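Local atomic coordinates of putative polysaccharide biosynthesis protein with aminopeptidase-like domain (Clostridium acetobutylicum, PDB entry 3K9T), a protein that binds one zinc ion per subunit and probably acts in the biosynthesis of modified polysaccharides, although it is not expected to have peptidase activity. Residues Y351-N356 against F416-Y421. Numbering follows the deposited sequence.
Sequences YTIENN and FRRIKY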
loop_
_atom_site.group_PDB
_atom_site.type_symbol
_atom_site.label_atom_id
_atom_site.label_comp_id
_atom_site.label_asym_id
_atom_site.label_seq_id
_atom_site.Cartn_x
_atom_site.Cartn_y
_atom_site.Cartn_z
ATOM N N TYR A 351 20.312 -21.024 6.427
ATOM C CA TYR A 351 19.613 -22.106 5.719
ATOM C C TYR A 351 18.714 -21.528 4.612
ATOM O O TYR A 351 18.681 -22.061 3.521
ATOM C CB TYR A 351 18.763 -22.937 6.694
ATOM C CG TYR A 351 17.898 -24.015 6.050
ATOM C CD1 TYR A 351 16.661 -23.708 5.462
ATOM C CD2 TYR A 351 18.304 -25.338 6.045
ATOM C CE1 TYR A 351 15.879 -24.698 4.886
ATOM C CE2 TYR A 351 17.513 -26.349 5.472
ATOM C CZ TYR A 351 16.305 -26.024 4.905
ATOM O OH TYR A 351 15.537 -27.009 4.332
ATOM N N THR A 352 18.007 -20.433 4.878
ATOM C CA THR A 352 17.106 -19.843 3.865
ATOM C C THR A 352 17.906 -19.238 2.690
ATOM O O THR A 352 17.579 -19.423 1.512
ATOM C CB THR A 352 16.144 -18.808 4.509
ATOM O OG1 THR A 352 15.476 -19.407 5.630
ATOM C CG2 THR A 352 15.102 -18.332 3.512
ATOM N N ILE A 353 18.964 -18.522 3.024
ATOM C CA ILE A 353 19.832 -17.930 2.025
ATOM C C ILE A 353 20.328 -19.004 1.082
ATOM O O ILE A 353 20.292 -18.837 -0.122
ATOM C CB ILE A 353 21.061 -17.267 2.680
ATOM C CG1 ILE A 353 20.663 -15.996 3.409
ATOM C CG2 ILE A 353 22.167 -16.963 1.637
ATOM C CD1 ILE A 353 21.770 -15.527 4.361
ATOM N N GLU A 354 20.792 -20.107 1.654
ATOM C CA GLU A 354 21.401 -21.183 0.880
ATOM C C GLU A 354 20.421 -21.947 -0.005
ATOM O O GLU A 354 20.751 -22.295 -1.126
ATOM C CB GLU A 354 22.041 -22.155 1.858
ATOM C CG GLU A 354 23.311 -21.651 2.469
ATOM C CD GLU A 354 24.490 -21.824 1.558
ATOM O OE1 GLU A 354 24.628 -22.930 1.010
ATOM O OE2 GLU A 354 25.274 -20.855 1.396
ATOM N N ASN A 355 19.217 -22.203 0.514
ATOM C CA ASN A 355 18.195 -22.977 -0.197
ATOM C C ASN A 355 17.145 -22.189 -0.982
ATOM O O ASN A 355 16.153 -22.775 -1.416
ATOM C CB ASN A 355 17.474 -23.920 0.783
ATOM C CG ASN A 355 18.390 -24.997 1.332
ATOM O OD1 ASN A 355 18.960 -25.767 0.574
ATOM N ND2 ASN A 355 18.530 -25.055 2.666
ATOM N N ASN A 356 17.351 -20.886 -1.166
ATOM C CA ASN A 356 16.414 -20.048 -1.918
ATOM C C ASN A 356 16.625 -20.201 -3.417
ATOM O O ASN A 356 17.034 -19.261 -4.089
ATOM C CB ASN A 356 16.549 -18.553 -1.542
ATOM C CG ASN A 356 15.438 -17.686 -2.151
ATOM O OD1 ASN A 356 14.354 -18.182 -2.412
ATOM N ND2 ASN A 356 15.704 -16.391 -2.360
ATOM N N PHE A 416 8.819 -21.057 4.947
ATOM C CA PHE A 416 9.805 -21.323 3.927
ATOM C C PHE A 416 10.168 -22.800 3.802
ATOM O O PHE A 416 10.169 -23.333 2.702
ATOM C CB PHE A 416 11.067 -20.474 4.136
ATOM C CG PHE A 416 12.138 -20.726 3.073
ATOM C CD1 PHE A 416 12.098 -20.088 1.859
ATOM C CD2 PHE A 416 13.146 -21.643 3.290
ATOM C CE1 PHE A 416 13.056 -20.344 0.905
ATOM C CE2 PHE A 416 14.099 -21.911 2.339
ATOM C CZ PHE A 416 14.055 -21.277 1.149
ATOM N N ARG A 417 10.473 -23.478 4.903
ATOM C CA ARG A 417 10.813 -24.895 4.794
ATOM C C ARG A 417 9.725 -25.756 4.157
ATOM O O ARG A 417 10.020 -26.729 3.496
ATOM C CB ARG A 417 11.209 -25.469 6.131
ATOM C CG ARG A 417 12.516 -24.917 6.647
ATOM C CD ARG A 417 13.234 -25.950 7.438
ATOM N NE ARG A 417 14.410 -25.417 8.109
ATOM C CZ ARG A 417 15.488 -26.138 8.414
ATOM N NH1 ARG A 417 15.563 -27.432 8.078
ATOM N NH2 ARG A 417 16.501 -25.559 9.051
ATOM N N ARG A 418 8.468 -25.397 4.355
ATOM C CA ARG A 418 7.363 -26.140 3.743
ATOM C C ARG A 418 7.423 -26.098 2.213
ATOM O O ARG A 418 7.209 -27.095 1.506
ATOM C CB ARG A 418 6.064 -25.511 4.186
ATOM C CG ARG A 418 4.929 -26.423 4.134
ATOM C CD ARG A 418 3.735 -25.793 4.769
ATOM N NE ARG A 418 2.570 -26.464 4.248
ATOM C CZ ARG A 418 1.347 -25.973 4.267
ATOM N NH1 ARG A 418 1.128 -24.779 4.789
ATOM N NH2 ARG A 418 0.344 -26.694 3.750
ATOM N N ILE A 419 7.727 -24.911 1.720
ATOM C CA ILE A 419 7.908 -24.689 0.311
ATOM C C ILE A 419 9.139 -25.445 -0.178
ATOM O O ILE A 419 9.082 -26.094 -1.198
ATOM C CB ILE A 419 7.985 -23.187 0.023
ATOM C CG1 ILE A 419 6.657 -22.513 0.469
ATOM C CG2 ILE A 419 8.322 -22.952 -1.427
ATOM C CD1 ILE A 419 5.405 -23.146 -0.074
ATOM N N LYS A 420 10.220 -25.399 0.593
ATOM C CA LYS A 420 11.487 -26.015 0.218
ATOM C C LYS A 420 11.375 -27.521 0.068
ATOM O O LYS A 420 11.827 -28.116 -0.922
ATOM C CB LYS A 420 12.538 -25.674 1.283
ATOM C CG LYS A 420 13.975 -25.963 0.881
ATOM C CD LYS A 420 14.380 -27.414 1.142
ATOM C CE LYS A 420 15.881 -27.600 0.996
ATOM N NZ LYS A 420 16.260 -29.035 1.016
ATOM N N TYR A 421 10.767 -28.139 1.065
ATOM C CA TYR A 421 10.598 -29.566 1.053
ATOM C C TYR A 421 9.599 -29.983 -0.025
ATOM O O TYR A 421 9.744 -31.052 -0.616
ATOM C CB TYR A 421 10.182 -30.069 2.434
ATOM C CG TYR A 421 11.230 -29.870 3.498
ATOM C CD1 TYR A 421 12.567 -30.198 3.255
ATOM C CD2 TYR A 421 10.883 -29.413 4.774
ATOM C CE1 TYR A 421 13.529 -30.030 4.227
ATOM C CE2 TYR A 421 11.855 -29.227 5.767
ATOM C CZ TYR A 421 13.173 -29.542 5.492
ATOM O OH TYR A 421 14.134 -29.358 6.466
#
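Arg417 NH1, over one face of the Tyr351 ring, is held by two hydrogen bonds, one to Tyr421 OH at 2.9 Å and one to Asn6. The guanidinium lies flat on the ring of Tyr351. The two planes are 7° apart. Arg417 CZ sits 3.5 Å from the Tyr351 ring centroid, almost on the ring normal, a cation-pi stack. NE pairs with Glu348, which probably helps to fix the rotation of the group. Asn355 ND2 covers the opposite face of the Tyr351 ring. Tyr351 is a knob among Phe416, Arg417, Lys420 and Tyr421. Its CG is anti to the backbone N (chi1 175°), which sends the hydroxyl across the lysine chain, with OH 3.4 Å from Lys420 CE. Glu3 hydrogen-bonds Tyr351 through OE2 and Tyr421 through OE1. Lys420 NZ forms salt bridges with Asp424 and Glu3 OE2. Nearer the start of helix 416-428, Thr352 CG2 sits over the centre of the Phe416 ring, 3.6 Å from its centroid, a CH-pi contact. Asn355 O lies at the ring edge, 3.6 Å from Phe416 CZ. The contact joins the C-terminal part of helix 336-355, in the aminopeptidase-like region, to helix 416-428 of the permutated winged helix-turn-helix, with helix 5-10 against Tyr351 and Arg417 and helix 405-412 beside Phe416.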